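Local coordinates for amorpha-4,11-diene synthase (Artemisia annua, PDB 4GAX), which probably cyclises farnesyl diphosphate to a sesquiterpene with loss of diphosphate, as a plant terpene synthase of the amorpha-4,11-diene and alpha-bisabolol type, at residues F133-K143 with V171-D179; L409-N420 with L449-R458. All coordinates share one frame; numbering follows the deposited sequence.

Contact 1: F133-K143 with V171-D179; sequences FVTCDVFNNHK and VPGEIILED
Cys136 and Ile176 bring the backbones to 7.3 Å, CA to CA, where the turning loop 133-143 passes the start of helix 175-194. No hydrogen bond joins the segments directly; instead a water accepts from Cys136 N and donates to Glu174 OE2. Ile176 packs with both branches: CG2 lies 3.6 Å from Cys136 CB, while CG1, swung anti to the backbone N (chi1 -169°), carries CD1 to Phe139 CB. Leu177 divides its methyls, CD1 against Cys136 SG (3.4 Å) and CD2 over one face of the Phe139 ring, a CH-pi contact 4.0 Å from the centroid; Phe124 meets that ring edge-to-face. Lys143, bent twice along its chain, slides past Ile176 and makes a salt bridge from NZ to Asp179 OD2 (3.2 Å). Glu174 OE1 takes a nearly straight bond from Val171 N (2.9 Å), met from above the carboxylate plane, and OE2 pairs with Arg128. With an alanine here, Arg128 would probably lose its carboxylate mate and Val171 N its acceptor. A type II turn, Val171 to Glu174, with Gly173 at positive phi, leads into the N-cap of a helix in the terpene synthase N-terminal domain.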
loop_
_atom_site.group_PDB
_atom_site.type_symbol
_atom_site.label_atom_id
_atom_site.label_comp_id
_atom_site.label_asym_id
_atom_site.label_seq_id
_atom_site.Cartn_x
_atom_site.Cartn_y
_atom_site.Cartn_z
ATOM N N PHE A 133 10.587 4.656 16.832
ATOM C CA PHE A 133 11.445 5.662 16.199
ATOM C C PHE A 133 12.865 5.580 16.778
ATOM O O PHE A 133 13.384 6.530 17.378
ATOM C CB PHE A 133 10.845 7.060 16.403
ATOM C CG PHE A 133 11.322 8.101 15.412
ATOM C CD1 PHE A 133 10.584 9.269 15.221
ATOM C CD2 PHE A 133 12.497 7.930 14.685
ATOM C CE1 PHE A 133 11.009 10.246 14.329
ATOM C CE2 PHE A 133 12.929 8.908 13.795
ATOM C CZ PHE A 133 12.185 10.064 13.617
ATOM N N VAL A 134 13.476 4.422 16.583
ATOM C CA VAL A 134 14.861 4.168 16.942
ATOM C C VAL A 134 15.771 5.132 16.171
ATOM O O VAL A 134 15.452 5.507 15.049
ATOM C CB VAL A 134 15.167 2.704 16.566
ATOM C CG1 VAL A 134 16.514 2.563 15.904
ATOM C CG2 VAL A 134 14.972 1.789 17.784
ATOM N N THR A 135 16.894 5.550 16.757
ATOM C CA THR A 135 17.739 6.538 16.081
ATOM C C THR A 135 18.835 5.916 15.186
ATOM O O THR A 135 19.049 4.701 15.184
ATOM C CB THR A 135 18.387 7.482 17.086
ATOM O OG1 THR A 135 18.681 8.735 16.457
ATOM C CG2 THR A 135 19.643 6.880 17.572
ATOM N N CYS A 136 19.544 6.760 14.444
ATOM C CA CYS A 136 20.636 6.289 13.591
ATOM C C CYS A 136 21.961 6.019 14.293
ATOM O O CYS A 136 22.915 5.589 13.637
ATOM C CB CYS A 136 20.889 7.302 12.481
ATOM S SG CYS A 136 19.674 7.191 11.208
ATOM N N ASP A 137 22.037 6.284 15.598
ATOM C CA ASP A 137 23.292 6.110 16.348
ATOM C C ASP A 137 23.894 4.725 16.162
ATOM O O ASP A 137 25.107 4.570 16.173
ATOM C CB ASP A 137 23.084 6.341 17.845
ATOM C CG ASP A 137 22.766 7.791 18.178
ATOM O OD1 ASP A 137 22.897 8.657 17.283
ATOM O OD2 ASP A 137 22.391 8.061 19.344
ATOM N N VAL A 138 23.037 3.724 15.990
ATOM C CA VAL A 138 23.489 2.353 15.862
ATOM C C VAL A 138 24.439 2.196 14.675
ATOM O O VAL A 138 25.269 1.279 14.654
ATOM C CB VAL A 138 22.296 1.375 15.735
ATOM C CG1 VAL A 138 21.564 1.571 14.402
ATOM C CG2 VAL A 138 22.763 -0.069 15.885
ATOM N N PHE A 139 24.348 3.107 13.703
ATOM C CA PHE A 139 25.183 3.009 12.501
ATOM C C PHE A 139 26.569 3.623 12.617
ATOM O O PHE A 139 27.422 3.401 11.753
ATOM C CB PHE A 139 24.458 3.594 11.290
ATOM C CG PHE A 139 23.225 2.828 10.917
ATOM C CD1 PHE A 139 23.329 1.550 10.385
ATOM C CD2 PHE A 139 21.961 3.372 11.127
ATOM C CE1 PHE A 139 22.180 0.827 10.050
ATOM C CE2 PHE A 139 20.818 2.657 10.798
ATOM C CZ PHE A 139 20.930 1.389 10.256
ATOM N N ASN A 140 26.795 4.388 13.674
ATOM C CA ASN A 140 28.046 5.119 13.795
ATOM C C ASN A 140 29.288 4.247 13.654
ATOM O O ASN A 140 30.278 4.674 13.062
ATOM C CB ASN A 140 28.068 5.954 15.078
ATOM C CG ASN A 140 27.191 7.185 14.966
ATOM O OD1 ASN A 140 27.024 7.736 13.877
ATOM N ND2 ASN A 140 26.622 7.622 16.086
ATOM N N ASN A 141 29.235 3.016 14.153
ATOM C CA ASN A 141 30.393 2.132 13.999
ATOM C C ASN A 141 30.400 1.285 12.723
ATOM O O ASN A 141 31.164 0.325 12.597
ATOM C CB ASN A 141 30.632 1.305 15.261
ATOM C CG ASN A 141 30.997 2.178 16.452
ATOM O OD1 ASN A 141 31.911 3.011 16.382
ATOM N ND2 ASN A 141 30.264 2.011 17.546
ATOM N N HIS A 142 29.545 1.649 11.771
ATOM C CA HIS A 142 29.696 1.140 10.403
ATOM C C HIS A 142 30.785 1.946 9.688
ATOM O O HIS A 142 31.266 1.556 8.622
ATOM C CB HIS A 142 28.380 1.241 9.634
ATOM C CG HIS A 142 27.426 0.138 9.951
ATOM N ND1 HIS A 142 26.902 -0.051 11.211
ATOM C CD2 HIS A 142 26.921 -0.854 9.179
ATOM C CE1 HIS A 142 26.105 -1.107 11.198
ATOM N NE2 HIS A 142 26.102 -1.611 9.976
ATOM N N LYS A 143 31.190 3.062 10.296
ATOM C CA LYS A 143 32.209 3.925 9.694
ATOM C C LYS A 143 33.519 3.905 10.465
ATOM O O LYS A 143 33.533 3.711 11.687
ATOM C CB LYS A 143 31.697 5.362 9.598
ATOM C CG LYS A 143 30.353 5.464 8.907
ATOM C CD LYS A 143 30.406 6.370 7.694
ATOM C CE LYS A 143 29.833 7.741 8.008
ATOM N NZ LYS A 143 29.385 8.440 6.770
ATOM N N VAL A 171 14.319 9.246 7.712
ATOM C CA VAL A 171 13.532 10.483 7.702
ATOM C C VAL A 171 14.444 11.634 7.232
ATOM O O VAL A 171 15.640 11.405 6.982
ATOM C CB VAL A 171 12.904 10.729 9.100
ATOM C CG1 VAL A 171 12.187 9.447 9.583
ATOM C CG2 VAL A 171 13.975 11.158 10.116
ATOM N N PRO A 172 13.893 12.851 7.054
ATOM C CA PRO A 172 14.780 13.912 6.555
ATOM C C PRO A 172 15.897 14.254 7.535
ATOM O O PRO A 172 15.672 14.280 8.744
ATOM C CB PRO A 172 13.843 15.113 6.404
ATOM C CG PRO A 172 12.502 14.488 6.139
ATOM C CD PRO A 172 12.478 13.263 7.025
ATOM N N GLY A 173 17.092 14.494 7.008
ATOM C CA GLY A 173 18.202 14.967 7.812
ATOM C C GLY A 173 19.096 13.868 8.358
ATOM O O GLY A 173 20.066 14.165 9.053
ATOM N N GLU A 174 18.797 12.606 8.051
ATOM C CA GLU A 174 19.639 11.517 8.552
ATOM C C GLU A 174 20.790 11.224 7.594
ATOM O O GLU A 174 20.708 10.325 6.751
ATOM C CB GLU A 174 18.789 10.276 8.873
ATOM C CG GLU A 174 17.837 10.572 10.042
ATOM C CD GLU A 174 16.931 9.422 10.411
ATOM O OE1 GLU A 174 16.508 8.658 9.509
ATOM O OE2 GLU A 174 16.623 9.290 11.619
ATOM N N ILE A 175 21.860 12.005 7.741
ATOM C CA ILE A 175 22.951 12.011 6.780
ATOM C C ILE A 175 23.664 10.672 6.722
ATOM O O ILE A 175 24.142 10.265 5.648
ATOM C CB ILE A 175 23.996 13.104 7.098
ATOM C CG1 ILE A 175 23.314 14.382 7.566
ATOM C CG2 ILE A 175 24.873 13.402 5.878
ATOM C CD1 ILE A 175 23.852 14.917 8.881
ATOM N N ILE A 176 23.760 9.985 7.860
ATOM C CA ILE A 176 24.458 8.700 7.840
ATOM C C ILE A 176 23.748 7.690 6.929
ATOM O O ILE A 176 24.409 6.861 6.279
ATOM C CB ILE A 176 24.753 8.111 9.237
ATOM C CG1 ILE A 176 25.711 6.924 9.109
ATOM C CG2 ILE A 176 23.460 7.675 9.945
ATOM C CD1 ILE A 176 26.626 6.728 10.292
ATOM N N LEU A 177 22.419 7.785 6.838
ATOM C CA LEU A 177 21.671 6.909 5.920
ATOM C C LEU A 177 21.608 7.429 4.477
ATOM O O LEU A 177 21.524 6.636 3.526
ATOM C CB LEU A 177 20.264 6.619 6.436
ATOM C CG LEU A 177 20.203 5.819 7.733
ATOM C CD1 LEU A 177 18.748 5.777 8.217
ATOM C CD2 LEU A 177 20.739 4.422 7.552
ATOM N N GLU A 178 21.615 8.747 4.289
ATOM C CA GLU A 178 21.845 9.254 2.936
ATOM C C GLU A 178 23.201 8.719 2.426
ATOM O O GLU A 178 23.313 8.201 1.310
ATOM C CB GLU A 178 21.854 10.791 2.926
ATOM C CG GLU A 178 20.530 11.424 3.315
ATOM C CD GLU A 178 19.417 11.106 2.331
ATOM O OE1 GLU A 178 19.717 10.906 1.124
ATOM O OE2 GLU A 178 18.239 11.071 2.767
ATOM N N ASP A 179 24.229 8.849 3.257
ATOM C CA ASP A 179 25.554 8.329 2.920
ATOM C C ASP A 179 25.511 6.828 2.658
ATOM O O ASP A 179 26.096 6.336 1.685
ATOM C CB ASP A 179 26.542 8.622 4.053
ATOM C CG ASP A 179 26.924 10.096 4.129
ATOM O OD1 ASP A 179 26.557 10.853 3.199
ATOM O OD2 ASP A 179 27.608 10.493 5.103
HETATM O O HOH W 1 18.490 9.306 13.808
#

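Contact 2: L409-N420 with L449-R458; sequences LDSVAVITGGAN and LRYKGILGRR
Arg457 leaves its backbone with CG anti to N (chi1 -163°) and bends at chi3, which turns the NE edge of its guanidinium to Asp410. Asp410 OD2 lies near the guanidinium plane and accepts from Arg457 NE and, weakly, from Arg457 NH2 at 2.8 Å; the two flat groups are tilted 56° apart, not laid flat on each other. The 2.5 Å from Arg457 NE to Asp410 OD2 is too short to be taken literally, since Asp410 is poorly ordered, but the salt bridge itself is plain. Arg458 NH2 stays 4.0 Å from Asp410 OD1, beyond a salt bridge, though the opposite charges probably still attract. Ile454 CG1 packs beneath the same carboxylate.

Further along, the helical segments 409-416 and 449-458 cross at 100°, axes 8.4 Å apart at the closest. They meet where Val414 faces Gly453, 4.5 Å between CA atoms, an approach that the missing side chain of Gly453 permits. Val414 sets CG2 against Arg450 CA (3.9 Å) and CG1 near Leu449 O. Past Gly418, whose positive phi ends one helical run and which N-caps helix 419-429, Ala419 CB rests on the stretched methylenes of Lys452, 4.0 Å from CD. Leu528, Val529 and Leu532 of helix 519-535 also touch that lysine. Asn420 OD1 lies 3.5 Å from Leu449 CD1.

Chemically, then, this is a glycine-permitted helix crossing with charge at one end: the carboxylate is salt-bridged to Arg457, and its charge probably eases the closeness of Arg458, while Leu409 O is buried beside Arg457 CD with no partner in the model.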
loop_
_atom_site.group_PDB
_atom_site.type_symbol
_atom_site.label_atom_id
_atom_site.label_comp_id
_atom_site.label_asym_id
_atom_site.label_seq_id
_atom_site.Cartn_x
_atom_site.Cartn_y
_atom_site.Cartn_z
ATOM N N LEU A 409 -4.661 23.885 -5.496
ATOM C CA LEU A 409 -4.509 22.741 -6.396
ATOM C C LEU A 409 -3.766 21.572 -5.739
ATOM O O LEU A 409 -3.741 20.463 -6.272
ATOM C CB LEU A 409 -3.832 23.165 -7.709
ATOM C CG LEU A 409 -4.086 22.328 -8.972
ATOM C CD1 LEU A 409 -2.934 21.369 -9.256
ATOM C CD2 LEU A 409 -5.410 21.570 -8.882
ATOM N N ASP A 410 -3.162 21.830 -4.583
ATOM C CA ASP A 410 -2.544 20.778 -3.783
ATOM C C ASP A 410 -3.443 20.443 -2.592
ATOM O O ASP A 410 -3.543 19.287 -2.170
ATOM C CB ASP A 410 -1.163 21.219 -3.288
ATOM C CG ASP A 410 -0.028 20.458 -3.955
ATOM O OD1 ASP A 410 1.127 20.935 -3.905
ATOM O OD2 ASP A 410 -0.295 19.385 -4.530
ATOM N N SER A 411 -4.099 21.475 -2.070
ATOM C CA SER A 411 -4.979 21.356 -0.912
ATOM C C SER A 411 -6.273 20.610 -1.247
ATOM O O SER A 411 -6.600 19.603 -0.617
ATOM C CB SER A 411 -5.270 22.754 -0.341
ATOM O OG SER A 411 -6.526 22.821 0.317
ATOM N N VAL A 412 -7.000 21.092 -2.251
ATOM C CA VAL A 412 -8.265 20.473 -2.637
ATOM C C VAL A 412 -8.041 19.098 -3.281
ATOM O O VAL A 412 -8.965 18.287 -3.376
ATOM C CB VAL A 412 -9.087 21.389 -3.574
ATOM C CG1 VAL A 412 -8.738 21.116 -5.028
ATOM C CG2 VAL A 412 -10.573 21.190 -3.341
ATOM N N ALA A 413 -6.804 18.834 -3.694
ATOM C CA ALA A 413 -6.448 17.551 -4.291
ATOM C C ALA A 413 -6.090 16.502 -3.239
ATOM O O ALA A 413 -5.907 15.325 -3.563
ATOM C CB ALA A 413 -5.305 17.723 -5.279
ATOM N N VAL A 414 -5.970 16.926 -1.983
ATOM C CA VAL A 414 -5.795 15.970 -0.895
ATOM C C VAL A 414 -7.116 15.235 -0.749
ATOM O O VAL A 414 -7.158 14.031 -0.481
ATOM C CB VAL A 414 -5.445 16.664 0.435
ATOM C CG1 VAL A 414 -5.595 15.696 1.605
ATOM C CG2 VAL A 414 -4.034 17.223 0.386
ATOM N N ILE A 415 -8.194 15.986 -0.941
ATOM C CA ILE A 415 -9.539 15.446 -0.858
ATOM C C ILE A 415 -9.932 14.723 -2.150
ATOM O O ILE A 415 -10.248 13.536 -2.130
ATOM C CB ILE A 415 -10.556 16.557 -0.540
ATOM C CG1 ILE A 415 -10.260 17.154 0.842
ATOM C CG2 ILE A 415 -11.979 16.016 -0.603
ATOM C CD1 ILE A 415 -10.918 18.499 1.087
ATOM N N THR A 416 -9.891 15.426 -3.276
ATOM C CA THR A 416 -10.364 14.846 -4.533
ATOM C C THR A 416 -9.505 13.699 -5.041
ATOM O O THR A 416 -9.933 12.946 -5.919
ATOM C CB THR A 416 -10.467 15.896 -5.653
ATOM O OG1 THR A 416 -9.155 16.375 -5.977
ATOM C CG2 THR A 416 -11.361 17.052 -5.223
ATOM N N GLY A 417 -8.297 13.566 -4.498
ATOM C CA GLY A 417 -7.415 12.479 -4.878
ATOM C C GLY A 417 -7.731 11.218 -4.090
ATOM O O GLY A 417 -7.153 10.154 -4.344
ATOM N N GLY A 418 -8.638 11.340 -3.122
ATOM C CA GLY A 418 -9.113 10.186 -2.370
ATOM C C GLY A 418 -8.355 9.803 -1.104
ATOM O O GLY A 418 -8.678 8.784 -0.486
ATOM N N ALA A 419 -7.360 10.598 -0.709
ATOM C CA ALA A 419 -6.511 10.232 0.437
ATOM C C ALA A 419 -7.339 10.092 1.714
ATOM O O ALA A 419 -7.208 9.099 2.435
ATOM C CB ALA A 419 -5.390 11.251 0.638
ATOM N N ASN A 420 -8.192 11.083 1.978
ATOM C CA ASN A 420 -9.078 11.054 3.137
ATOM C C ASN A 420 -10.129 9.948 3.022
ATOM O O ASN A 420 -10.420 9.233 3.993
ATOM C CB ASN A 420 -9.777 12.409 3.318
ATOM C CG ASN A 420 -8.799 13.552 3.558
ATOM O OD1 ASN A 420 -7.631 13.329 3.903
ATOM N ND2 ASN A 420 -9.277 14.787 3.379
ATOM N N LEU A 449 -1.626 12.524 5.510
ATOM C CA LEU A 449 -2.596 12.439 4.419
ATOM C C LEU A 449 -2.328 13.515 3.371
ATOM O O LEU A 449 -2.511 13.290 2.175
ATOM C CB LEU A 449 -4.031 12.529 4.944
ATOM C CG LEU A 449 -4.429 11.374 5.873
ATOM C CD1 LEU A 449 -5.902 11.497 6.315
ATOM C CD2 LEU A 449 -4.177 10.036 5.214
ATOM N N ARG A 450 -1.892 14.688 3.822
ATOM C CA ARG A 450 -1.496 15.753 2.904
ATOM C C ARG A 450 -0.334 15.295 2.037
ATOM O O ARG A 450 -0.301 15.567 0.828
ATOM C CB ARG A 450 -1.071 17.008 3.673
ATOM C CG ARG A 450 -0.881 18.241 2.785
ATOM C CD ARG A 450 -0.077 19.317 3.494
ATOM N NE ARG A 450 -0.422 19.405 4.914
ATOM C CZ ARG A 450 0.461 19.582 5.896
ATOM N NH1 ARG A 450 1.757 19.689 5.621
ATOM N NH2 ARG A 450 0.049 19.650 7.157
ATOM N N TYR A 451 0.631 14.621 2.663
ATOM C CA TYR A 451 1.809 14.144 1.949
ATOM C C TYR A 451 1.421 13.076 0.917
ATOM O O TYR A 451 1.894 13.103 -0.223
ATOM C CB TYR A 451 2.855 13.590 2.929
ATOM C CG TYR A 451 3.628 14.653 3.702
ATOM C CD1 TYR A 451 3.999 15.853 3.103
ATOM C CD2 TYR A 451 3.969 14.456 5.034
ATOM C CE1 TYR A 451 4.713 16.820 3.809
ATOM C CE2 TYR A 451 4.675 15.420 5.754
ATOM C CZ TYR A 451 5.048 16.590 5.137
ATOM O OH TYR A 451 5.754 17.534 5.851
ATOM N N LYS A 452 0.595 12.120 1.339
ATOM C CA LYS A 452 0.067 11.104 0.437
ATOM C C LYS A 452 -0.579 11.759 -0.787
ATOM O O LYS A 452 -0.276 11.402 -1.933
ATOM C CB LYS A 452 -0.964 10.240 1.167
ATOM C CG LYS A 452 -1.586 9.140 0.314
ATOM C CD LYS A 452 -2.617 8.344 1.126
ATOM C CE LYS A 452 -3.252 7.216 0.301
ATOM N NZ LYS A 452 -3.785 7.692 -1.010
ATOM N N GLY A 453 -1.449 12.737 -0.542
ATOM C CA GLY A 453 -2.116 13.450 -1.620
ATOM C C GLY A 453 -1.153 14.142 -2.576
ATOM O O GLY A 453 -1.316 14.070 -3.800
ATOM N N ILE A 454 -0.148 14.820 -2.026
ATOM C CA ILE A 454 0.827 15.532 -2.852
ATOM C C ILE A 454 1.696 14.548 -3.646
ATOM O O ILE A 454 1.943 14.740 -4.843
ATOM C CB ILE A 454 1.754 16.417 -2.003
ATOM C CG1 ILE A 454 0.963 17.529 -1.306
ATOM C CG2 ILE A 454 2.842 17.037 -2.875
ATOM C CD1 ILE A 454 1.834 18.421 -0.425
ATOM N N LEU A 455 2.154 13.494 -2.975
ATOM C CA LEU A 455 2.980 12.473 -3.616
ATOM C C LEU A 455 2.223 11.819 -4.775
ATOM O O LEU A 455 2.791 11.578 -5.836
ATOM C CB LEU A 455 3.376 11.407 -2.596
ATOM C CG LEU A 455 4.137 10.176 -3.114
ATOM C CD1 LEU A 455 5.438 10.564 -3.792
ATOM C CD2 LEU A 455 4.414 9.220 -1.972
ATOM N N GLY A 456 0.941 11.537 -4.553
ATOM C CA GLY A 456 0.091 10.942 -5.568
ATOM C C GLY A 456 0.004 11.817 -6.803
ATOM O O GLY A 456 0.042 11.316 -7.934
ATOM N N ARG A 457 -0.112 13.124 -6.585
ATOM C CA ARG A 457 -0.159 14.070 -7.683
ATOM C C ARG A 457 1.186 14.111 -8.397
ATOM O O ARG A 457 1.232 14.133 -9.625
ATOM C CB ARG A 457 -0.546 15.461 -7.169
ATOM C CG ARG A 457 -1.029 16.424 -8.237
ATOM C CD ARG A 457 -1.315 17.807 -7.649
ATOM N NE ARG A 457 -0.251 18.238 -6.743
ATOM C CZ ARG A 457 0.951 18.653 -7.136
ATOM N NH1 ARG A 457 1.258 18.696 -8.428
ATOM N NH2 ARG A 457 1.850 19.022 -6.235
ATOM N N ARG A 458 2.281 14.106 -7.634
ATOM C CA ARG A 458 3.616 14.152 -8.235
ATOM C C ARG A 458 3.909 12.889 -9.038
ATOM O O ARG A 458 4.474 12.954 -10.131
ATOM C CB ARG A 458 4.708 14.337 -7.174
ATOM C CG ARG A 458 4.576 15.594 -6.315
ATOM C CD ARG A 458 4.967 16.856 -7.066
ATOM N NE ARG A 458 4.629 18.056 -6.303
ATOM C CZ ARG A 458 4.948 19.296 -6.665
ATOM N NH1 ARG A 458 5.626 19.513 -7.784
ATOM N NH2 ARG A 458 4.591 20.323 -5.903
#

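In the fold
Contacts 1 and 2 follow one another along the chain; contact 1 belongs to the N-terminal terpene synthase domain, contact 2 to the metal-binding one. Their centres are 30 Å apart, and their nearest atoms, about 7 Å apart, do not touch. Helix 489-513 runs between them: Phe133, Val171 and Pro172 of contact 1 reach Ile513, Leu512, Asp506 and Arg509, while Tyr451 and Leu455 of contact 2 lean on Asp506, Ile507 and Trp504. Asp506 is therefore touched by both contacts, by Pro172 and by Tyr451. Contact 2 lies closer to the probable catalytic machinery, for helix 447-461 ends at Asp461, which by family sequence probably belongs to the second metal-binding (NSE/DTE) motif and has a weak, long ion pair with Arg457.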